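Local structure of putative oxidoreductase molybdopterin-binding subunit (Sulfolobus tokodaii, 4ZOH) at residues I356-I361 with V406-Y411; K394-L399 with V570-V575; I343-N348 with T681-V686. The protein probably serves as the molybdenum-carrying subunit of a xanthine dehydrogenase-like oxidoreductase, binding pterin cytosine dinucleotide for hydroxylation or oxidation chemistry. One frame throughout, in Å; residues are numbered along the deposited sequence.

All three contacts are buried and lie on the same side of the chain's centre, around one four-stranded sheet. Interactions 1 and 2 both reach that sheet, through the neighbouring antiparallel strands 405-412 and 568-577, and Tyr396 of interaction 2 packs against Tyr359 and Val408 of interaction 1. Interaction 3 pairs two helices, one of which, 673-688, packs against strand 568-577. Chemistry changes with position: interaction 2, helix on sheet, is wholly apolar across its segments, interaction 1 depends on one glutamine amide gripping the border strand, and interaction 3 is a polar helix pair. Ser409 and Ser410 join interactions 1 and 3 through Thr681 and Glu344.

Interaction 1. Residues I356-I361 with V406-Y411; sequences IDQYEI and VGVSSY
The side-chain amide of Gln358 pairs with the backbone of strand 405-412 through both of its polar atoms. OE1 of Gln358 accepts from Val408 N at 3.0 Å, and NE2 of Gln358 donates to Val406 O at 2.9 Å, so a single carboxamide spans Gly407 and engages the backbone groups on either side of it. Strand 405-412 is the outermost strand, within this chain, of the four-stranded mixed sheet, and the amide occupies backbone positions that face away from its neighbour: Gly407 and Ser409 pair instead with Ala573 and His571 of strand 568-577. Neither bond is straight, with N-H...O angles of 148° and 150°, and in both the donor stands well above the plane of the accepting carbonyl. CG of Gln358 sits between the backbone N and the carbonyl carbon (chi1 74°), and the chain beyond it is extended, which carries the amide from the start of helix 358-365 across to the strand. OE1 also accepts from Asn348 ND2, so two N-H groups hold this buried oxygen.

The helix start is itself ordered by Asp357 at the N-cap position, whose OD2 accepts from Glu360 N at 3.1 Å and, weakly, from Tyr359 N. The other oxygen of this carboxylate, OD1, takes a bond from Tyr396 OH in helix 385-401.

Apolar contacts lie beside the amide. Val408 points toward the helix start and crosses Gln358 at a slant, CG1 lying 3.9 Å from Gln358 OE1. The side chain of Tyr359, whose OH is hydrogen-bonded to Leu389 O, crosses that of Val408 at about a right angle, CD1 of Tyr359 resting 4.1 Å from Val408 CG2.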
loop_
_atom_site.group_PDB
_atom_site.type_symbol
_atom_site.label_atom_id
_atom_site.label_comp_id
_atom_site.label_asym_id
_atom_site.label_seq_id
_atom_site.Cartn_x
_atom_site.Cartn_y
_atom_site.Cartn_z
ATOM N N ILE A 356 23.228 4.349 59.423
ATOM C CA ILE A 356 24.157 5.070 58.547
ATOM C C ILE A 356 23.300 5.881 57.547
ATOM O O ILE A 356 22.158 5.495 57.179
ATOM C CB ILE A 356 25.189 4.156 57.816
ATOM C CG1 ILE A 356 25.898 3.170 58.785
ATOM C CG2 ILE A 356 26.257 4.950 57.039
ATOM C CD1 ILE A 356 26.447 3.778 60.064
ATOM N N ASP A 357 23.866 7.005 57.131
ATOM C CA ASP A 357 23.311 7.820 56.089
ATOM C C ASP A 357 23.315 7.096 54.735
ATOM O O ASP A 357 24.378 6.551 54.310
ATOM C CB ASP A 357 24.152 9.079 55.936
ATOM C CG ASP A 357 23.541 10.016 54.945
ATOM O OD1 ASP A 357 22.444 10.516 55.233
ATOM O OD2 ASP A 357 24.150 10.206 53.890
ATOM N N GLN A 358 22.168 7.142 54.057
ATOM C CA GLN A 358 21.989 6.467 52.752
ATOM C C GLN A 358 22.965 6.927 51.687
ATOM O O GLN A 358 23.386 6.106 50.844
ATOM C CB GLN A 358 20.550 6.539 52.282
ATOM C CG GLN A 358 20.067 7.885 51.759
ATOM C CD GLN A 358 18.647 7.782 51.313
ATOM O OE1 GLN A 358 18.307 6.977 50.440
ATOM N NE2 GLN A 358 17.787 8.573 51.917
ATOM N N TYR A 359 23.417 8.201 51.745
ATOM C CA TYR A 359 24.445 8.614 50.780
ATOM C C TYR A 359 25.862 8.156 51.218
ATOM O O TYR A 359 26.726 7.706 50.380
ATOM C CB TYR A 359 24.403 10.127 50.491
ATOM C CG TYR A 359 24.782 10.442 49.045
ATOM C CD1 TYR A 359 23.774 10.681 48.049
ATOM C CD2 TYR A 359 26.114 10.455 48.651
ATOM C CE1 TYR A 359 24.145 10.915 46.724
ATOM C CE2 TYR A 359 26.481 10.698 47.349
ATOM C CZ TYR A 359 25.480 10.931 46.397
ATOM O OH TYR A 359 25.868 11.172 45.093
ATOM N N GLU A 360 26.098 8.249 52.533
ATOM C CA GLU A 360 27.449 7.939 53.083
ATOM C C GLU A 360 27.797 6.448 52.836
ATOM O O GLU A 360 28.902 6.101 52.375
ATOM C CB GLU A 360 27.568 8.336 54.615
ATOM C CG GLU A 360 27.702 9.850 54.883
ATOM C CD GLU A 360 28.965 10.483 54.290
ATOM O OE1 GLU A 360 30.049 9.863 54.343
ATOM O OE2 GLU A 360 28.876 11.604 53.744
ATOM N N ILE A 361 26.827 5.578 53.084
ATOM C CA ILE A 361 27.061 4.126 52.870
ATOM C C ILE A 361 27.530 3.829 51.429
ATOM O O ILE A 361 28.474 3.016 51.227
ATOM C CB ILE A 361 25.847 3.305 53.299
ATOM C CG1 ILE A 361 26.317 1.905 53.712
ATOM C CG2 ILE A 361 24.796 3.336 52.207
ATOM C CD1 ILE A 361 25.272 1.141 54.499
ATOM N N VAL A 406 13.842 11.849 51.293
ATOM C CA VAL A 406 14.778 11.642 50.212
ATOM C C VAL A 406 15.101 10.152 50.028
ATOM O O VAL A 406 15.195 9.432 51.018
ATOM C CB VAL A 406 16.042 12.441 50.426
ATOM C CG1 VAL A 406 16.970 12.305 49.206
ATOM C CG2 VAL A 406 15.678 13.926 50.692
ATOM N N GLY A 407 15.260 9.714 48.766
ATOM C CA GLY A 407 15.778 8.391 48.486
ATOM C C GLY A 407 16.787 8.558 47.443
ATOM O O GLY A 407 16.674 9.457 46.574
ATOM N N VAL A 408 17.834 7.755 47.549
ATOM C CA VAL A 408 18.840 7.742 46.494
ATOM C C VAL A 408 19.084 6.311 46.036
ATOM O O VAL A 408 18.764 5.368 46.793
ATOM C CB VAL A 408 20.138 8.471 46.911
ATOM C CG1 VAL A 408 19.808 9.557 47.937
ATOM C CG2 VAL A 408 21.204 7.579 47.474
ATOM N N SER A 409 19.661 6.156 44.831
ATOM C CA SER A 409 20.242 4.881 44.461
ATOM C C SER A 409 21.287 5.146 43.406
ATOM O O SER A 409 21.289 6.169 42.694
ATOM C CB SER A 409 19.155 3.817 44.024
ATOM O OG SER A 409 18.674 4.146 42.735
ATOM N N SER A 410 22.220 4.235 43.336
ATOM C CA SER A 410 23.248 4.344 42.380
ATOM C C SER A 410 23.169 3.078 41.488
ATOM O O SER A 410 22.766 2.013 41.973
ATOM C CB SER A 410 24.521 4.379 43.129
ATOM O OG SER A 410 25.459 4.781 42.204
ATOM N N TYR A 411 23.467 3.204 40.199
ATOM C CA TYR A 411 23.286 2.077 39.335
ATOM C C TYR A 411 24.522 1.967 38.494
ATOM O O TYR A 411 25.265 2.945 38.289
ATOM C CB TYR A 411 21.982 2.227 38.462
ATOM C CG TYR A 411 22.157 3.185 37.325
ATOM C CD1 TYR A 411 22.662 2.750 36.107
ATOM C CD2 TYR A 411 21.908 4.605 37.502
ATOM C CE1 TYR A 411 22.897 3.655 35.059
ATOM C CE2 TYR A 411 22.099 5.507 36.449
ATOM C CZ TYR A 411 22.576 5.035 35.242
ATOM O OH TYR A 411 22.825 5.897 34.203
#

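Interaction 2. Residues K394-L399 with V570-V575; sequences KYYDEL and VHLALV
Leu572 and Leu399 supply most of the apolar surface where helix 385-401 packs on strand 568-577, their local axes 9.2 Å apart and nearly parallel, at 7°. CD2 of Leu572 reaches the helix backbone itself, 3.5 Å from Tyr396 CA, while its CB receives Leu399 CD1 at 3.8 Å. Leu574, two residues along on the same face of the strand, presents CD1 to the backbone oxygen Leu399 O at 3.7 Å, and its CB lies 4.2 Å from Leu399 CD2.

Two tyrosines add to the contact with Leu572. With CG of Tyr396 anti to the backbone N (chi1 174°), the ring lies beside Leu572, and its twist about CB-CG (chi2 66°) puts Leu572 CD2 at the ring edge, near the plane; the same methyl is 3.6 Å from Tyr396 CB. Tyr395 offers mainly CB to Leu572 CD1, and its ring leads off to stack on Tyr654.

No hydrogen bond links the two segments. The polar end of Tyr396 is satisfied by Asp357 beyond them, and the strand spends its backbone groups on strands 405-412 and 583-593. Between 394-399 and 570-575 the contact therefore rests on hydrophobic burial and close van der Waals fit.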
loop_
_atom_site.group_PDB
_atom_site.type_symbol
_atom_site.label_atom_id
_atom_site.label_comp_id
_atom_site.label_asym_id
_atom_site.label_seq_id
_atom_site.Cartn_x
_atom_site.Cartn_y
_atom_site.Cartn_z
ATOM N N LYS A 394 25.979 17.000 46.242
ATOM C CA LYS A 394 25.522 18.388 46.290
ATOM C C LYS A 394 23.975 18.435 46.149
ATOM O O LYS A 394 23.350 19.107 46.957
ATOM C CB LYS A 394 26.367 19.338 45.382
ATOM C CG LYS A 394 26.149 19.334 43.868
ATOM C CD LYS A 394 27.290 19.949 43.035
ATOM C CE LYS A 394 28.693 19.519 43.499
ATOM N NZ LYS A 394 29.678 19.308 42.378
ATOM N N TYR A 395 23.365 17.616 45.255
ATOM C CA TYR A 395 21.868 17.531 45.126
ATOM C C TYR A 395 21.216 16.811 46.271
ATOM O O TYR A 395 20.095 17.113 46.641
ATOM C CB TYR A 395 21.422 16.875 43.807
ATOM C CG TYR A 395 22.003 17.580 42.594
ATOM C CD1 TYR A 395 21.373 18.724 42.027
ATOM C CD2 TYR A 395 23.206 17.124 42.019
ATOM C CE1 TYR A 395 21.951 19.370 40.921
ATOM C CE2 TYR A 395 23.776 17.777 40.936
ATOM C CZ TYR A 395 23.136 18.877 40.392
ATOM O OH TYR A 395 23.746 19.453 39.316
ATOM N N TYR A 396 21.917 15.838 46.852
ATOM C CA TYR A 396 21.384 15.109 48.007
ATOM C C TYR A 396 21.249 16.062 49.207
ATOM O O TYR A 396 20.231 16.065 49.911
ATOM C CB TYR A 396 22.386 13.989 48.396
ATOM C CG TYR A 396 21.993 13.264 49.662
ATOM C CD1 TYR A 396 20.828 12.480 49.708
ATOM C CD2 TYR A 396 22.785 13.335 50.813
ATOM C CE1 TYR A 396 20.462 11.787 50.864
ATOM C CE2 TYR A 396 22.405 12.641 51.991
ATOM C CZ TYR A 396 21.267 11.868 51.990
ATOM O OH TYR A 396 20.882 11.213 53.127
ATOM N N ASP A 397 22.326 16.813 49.439
ATOM C CA ASP A 397 22.355 17.854 50.494
ATOM C C ASP A 397 21.261 18.889 50.329
ATOM O O ASP A 397 20.554 19.147 51.327
ATOM C CB ASP A 397 23.747 18.491 50.603
ATOM C CG ASP A 397 24.756 17.502 51.101
ATOM O OD1 ASP A 397 24.335 16.581 51.836
ATOM O OD2 ASP A 397 25.934 17.566 50.729
ATOM N N GLU A 398 21.092 19.426 49.096
ATOM C CA GLU A 398 19.973 20.352 48.817
ATOM C C GLU A 398 18.637 19.676 49.112
ATOM O O GLU A 398 17.803 20.242 49.848
ATOM C CB GLU A 398 19.965 20.879 47.375
ATOM C CG GLU A 398 21.227 21.655 46.919
ATOM C CD GLU A 398 21.103 22.335 45.527
ATOM O OE1 GLU A 398 19.953 22.712 45.155
ATOM O OE2 GLU A 398 22.147 22.500 44.806
ATOM N N LEU A 399 18.431 18.453 48.577
ATOM C CA LEU A 399 17.154 17.805 48.811
ATOM C C LEU A 399 16.897 17.491 50.269
ATOM O O LEU A 399 15.760 17.590 50.750
ATOM C CB LEU A 399 16.989 16.533 47.955
ATOM C CG LEU A 399 16.900 16.731 46.443
ATOM C CD1 LEU A 399 16.907 15.345 45.766
ATOM C CD2 LEU A 399 15.651 17.543 46.056
ATOM N N VAL A 570 23.817 8.266 39.597
ATOM C CA VAL A 570 23.124 8.348 40.885
ATOM C C VAL A 570 21.838 9.184 40.666
ATOM O O VAL A 570 21.891 10.207 39.968
ATOM C CB VAL A 570 24.073 8.895 42.015
ATOM C CG1 VAL A 570 24.766 10.205 41.579
ATOM C CG2 VAL A 570 23.290 9.178 43.292
ATOM N N HIS A 571 20.714 8.750 41.254
ATOM C CA HIS A 571 19.444 9.363 41.035
ATOM C C HIS A 571 18.939 9.595 42.423
ATOM O O HIS A 571 19.349 8.899 43.341
ATOM C CB HIS A 571 18.448 8.456 40.229
ATOM C CG HIS A 571 18.791 8.340 38.760
ATOM N ND1 HIS A 571 17.827 8.159 37.775
ATOM C CD2 HIS A 571 19.988 8.377 38.111
ATOM C CE1 HIS A 571 18.423 8.184 36.589
ATOM N NE2 HIS A 571 19.734 8.252 36.758
ATOM N N LEU A 572 18.043 10.583 42.560
ATOM C CA LEU A 572 17.586 11.061 43.830
ATOM C C LEU A 572 16.160 11.527 43.689
ATOM O O LEU A 572 15.812 12.097 42.675
ATOM C CB LEU A 572 18.456 12.269 44.216
ATOM C CG LEU A 572 19.933 12.050 44.338
ATOM C CD1 LEU A 572 20.590 12.684 43.170
ATOM C CD2 LEU A 572 20.426 12.789 45.580
ATOM N N ALA A 573 15.339 11.256 44.681
ATOM C CA ALA A 573 13.972 11.717 44.650
ATOM C C ALA A 573 13.574 12.270 46.006
ATOM O O ALA A 573 14.122 11.845 47.013
ATOM C CB ALA A 573 13.046 10.596 44.278
ATOM N N LEU A 574 12.594 13.168 46.013
ATOM C CA LEU A 574 12.036 13.748 47.223
ATOM C C LEU A 574 10.592 13.480 47.099
ATOM O O LEU A 574 9.976 13.865 46.088
ATOM C CB LEU A 574 12.268 15.311 47.285
ATOM C CG LEU A 574 11.707 16.078 48.539
ATOM C CD1 LEU A 574 12.617 15.860 49.725
ATOM C CD2 LEU A 574 11.631 17.604 48.298
ATOM N N VAL A 575 10.008 12.882 48.109
ATOM C CA VAL A 575 8.585 12.508 47.976
ATOM C C VAL A 575 7.858 12.932 49.208
ATOM O O VAL A 575 8.507 13.175 50.215
ATOM C CB VAL A 575 8.397 10.949 47.848
ATOM C CG1 VAL A 575 9.194 10.349 46.677
ATOM C CG2 VAL A 575 8.728 10.192 49.145
#

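Interaction 3. Residues I343-N348 with T681-V686; sequences IERIVN and TIINAV
Asn684 meets both Asn348 and Arg345, its amide laid against that of Asn348. The two amides are stacked, their planes 13° apart, and CG of Asn684 lies 3.2 Å from Asn348 ND2; their polar atoms are close without being hydrogen-bonded to each other. OD1 of Asn684 instead accepts a bent bond from Arg345 NH1 at 2.9 Å. ND2 of Asn684 makes a weak bond to Glu344 O at 3.4 Å and a further one to Val408 O on strand 405-412, so both ends of this buried amide are used and its rotation is defined. A water joins the helices as well, accepting from Asn348 ND2 at 2.8 Å and donating to Asn684 O.

The guanidinium of Arg345 is turned 70° from the Asn684 amide and carries Ile683 over one face, where CG2 of Ile683 lies 3.5 Å from Arg345 NE. Bends at chi2 and chi3 curl the arginine chain back toward the partner helix.

These side chains lie between helices 336-353 and 673-688, which run in the same general direction with local axes 10.0 Å apart and crossing at -23°. Helix 673-688 in turn packs on strands 568-577 and 583-593 of the four-stranded sheet.

Farther out, Arg345 NH2 forms a salt bridge to Glu687 and a hydrogen bond to Ile694 O, which gives the guanidinium further partners beyond Asn684. Arg362 hydrogen-bonds Asn348 OD1 through NH1 and forms a salt bridge with Glu344 OE1 through NE, while Glu344 OE2 is hydrogen-bonded to Tyr309 OH.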
loop_
_atom_site.group_PDB
_atom_site.type_symbol
_atom_site.label_atom_id
_atom_site.label_comp_id
_atom_site.label_asym_id
_atom_site.label_seq_id
_atom_site.Cartn_x
_atom_site.Cartn_y
_atom_site.Cartn_z
ATOM N N ILE A 343 20.300 -4.900 44.887
ATOM C CA ILE A 343 21.420 -4.388 45.631
ATOM C C ILE A 343 21.105 -3.007 46.287
ATOM O O ILE A 343 21.499 -2.769 47.432
ATOM C CB ILE A 343 22.761 -4.374 44.843
ATOM C CG1 ILE A 343 23.954 -4.107 45.794
ATOM C CG2 ILE A 343 22.778 -3.410 43.631
ATOM C CD1 ILE A 343 24.076 -5.116 46.944
ATOM N N GLU A 344 20.368 -2.123 45.593
ATOM C CA GLU A 344 20.070 -0.772 46.125
ATOM C C GLU A 344 19.053 -0.801 47.244
ATOM O O GLU A 344 19.141 -0.009 48.200
ATOM C CB GLU A 344 19.693 0.205 45.017
ATOM C CG GLU A 344 20.773 0.428 44.017
ATOM C CD GLU A 344 21.985 1.074 44.687
ATOM O OE1 GLU A 344 21.803 2.217 45.190
ATOM O OE2 GLU A 344 23.076 0.405 44.741
ATOM N N ARG A 345 18.143 -1.752 47.231
ATOM C CA ARG A 345 17.312 -1.931 48.391
ATOM C C ARG A 345 18.100 -2.483 49.613
ATOM O O ARG A 345 17.975 -1.974 50.742
ATOM C CB ARG A 345 16.158 -2.839 48.059
ATOM C CG ARG A 345 15.136 -2.218 47.072
ATOM C CD ARG A 345 14.404 -1.042 47.705
ATOM N NE ARG A 345 13.645 -1.477 48.865
ATOM C CZ ARG A 345 13.856 -1.074 50.119
ATOM N NH1 ARG A 345 14.784 -0.135 50.385
ATOM N NH2 ARG A 345 13.080 -1.578 51.099
ATOM N N ILE A 346 18.907 -3.512 49.377
ATOM C CA ILE A 346 19.691 -4.151 50.409
ATOM C C ILE A 346 20.557 -3.048 51.078
ATOM O O ILE A 346 20.506 -2.949 52.269
ATOM C CB ILE A 346 20.553 -5.319 49.815
ATOM C CG1 ILE A 346 19.665 -6.578 49.596
ATOM C CG2 ILE A 346 21.733 -5.683 50.733
ATOM C CD1 ILE A 346 20.281 -7.529 48.586
ATOM N N VAL A 347 21.303 -2.247 50.286
ATOM C CA VAL A 347 22.134 -1.140 50.756
ATOM C C VAL A 347 21.337 -0.197 51.700
ATOM O O VAL A 347 21.851 0.225 52.766
ATOM C CB VAL A 347 22.716 -0.342 49.582
ATOM C CG1 VAL A 347 23.181 1.043 50.022
ATOM C CG2 VAL A 347 23.917 -1.050 48.977
ATOM N N ASN A 348 20.083 0.095 51.361
ATOM C CA ASN A 348 19.317 0.972 52.234
ATOM C C ASN A 348 18.833 0.258 53.460
ATOM O O ASN A 348 18.661 0.870 54.541
ATOM C CB ASN A 348 18.148 1.650 51.520
ATOM C CG ASN A 348 18.492 3.006 50.983
ATOM O OD1 ASN A 348 19.604 3.287 50.450
ATOM N ND2 ASN A 348 17.540 3.898 51.183
ATOM N N THR A 681 15.259 4.119 43.579
ATOM C CA THR A 681 15.304 5.549 44.034
ATOM C C THR A 681 14.029 5.916 44.742
ATOM O O THR A 681 14.046 6.381 45.905
ATOM C CB THR A 681 15.557 6.543 42.898
ATOM O OG1 THR A 681 16.821 6.221 42.331
ATOM C CG2 THR A 681 15.716 8.036 43.481
ATOM N N ILE A 682 12.926 5.605 44.083
ATOM C CA ILE A 682 11.583 5.975 44.567
ATOM C C ILE A 682 11.178 5.146 45.801
ATOM O O ILE A 682 10.584 5.678 46.771
ATOM C CB ILE A 682 10.503 5.903 43.442
ATOM C CG1 ILE A 682 10.727 6.992 42.330
ATOM C CG2 ILE A 682 9.136 5.953 44.077
ATOM C CD1 ILE A 682 10.611 8.398 42.867
ATOM N N ILE A 683 11.435 3.827 45.734
ATOM C CA ILE A 683 11.163 2.993 46.884
ATOM C C ILE A 683 12.036 3.458 48.112
ATOM O O ILE A 683 11.522 3.494 49.215
ATOM C CB ILE A 683 11.341 1.456 46.628
ATOM C CG1 ILE A 683 10.371 0.953 45.513
ATOM C CG2 ILE A 683 11.074 0.744 47.991
ATOM C CD1 ILE A 683 8.877 1.039 45.934
ATOM N N ASN A 684 13.306 3.765 47.907
ATOM C CA ASN A 684 14.138 4.212 49.041
ATOM C C ASN A 684 13.547 5.476 49.672
ATOM O O ASN A 684 13.367 5.535 50.907
ATOM C CB ASN A 684 15.592 4.387 48.621
ATOM C CG ASN A 684 16.284 3.050 48.408
ATOM O OD1 ASN A 684 15.650 2.025 48.644
ATOM N ND2 ASN A 684 17.580 3.037 47.933
ATOM N N ALA A 685 13.137 6.415 48.803
ATOM C CA ALA A 685 12.434 7.642 49.221
ATOM C C ALA A 685 11.230 7.346 50.045
ATOM O O ALA A 685 11.133 7.910 51.165
ATOM C CB ALA A 685 12.097 8.578 48.070
ATOM N N VAL A 686 10.333 6.479 49.562
ATOM C CA VAL A 686 9.080 6.238 50.273
ATOM C C VAL A 686 9.374 5.582 51.627
ATOM O O VAL A 686 8.631 5.763 52.618
ATOM C CB VAL A 686 8.117 5.347 49.495
ATOM C CG1 VAL A 686 6.820 5.070 50.280
ATOM C CG2 VAL A 686 7.695 6.015 48.191
HETATM O O HOH W 1 15.056 3.747 52.538
#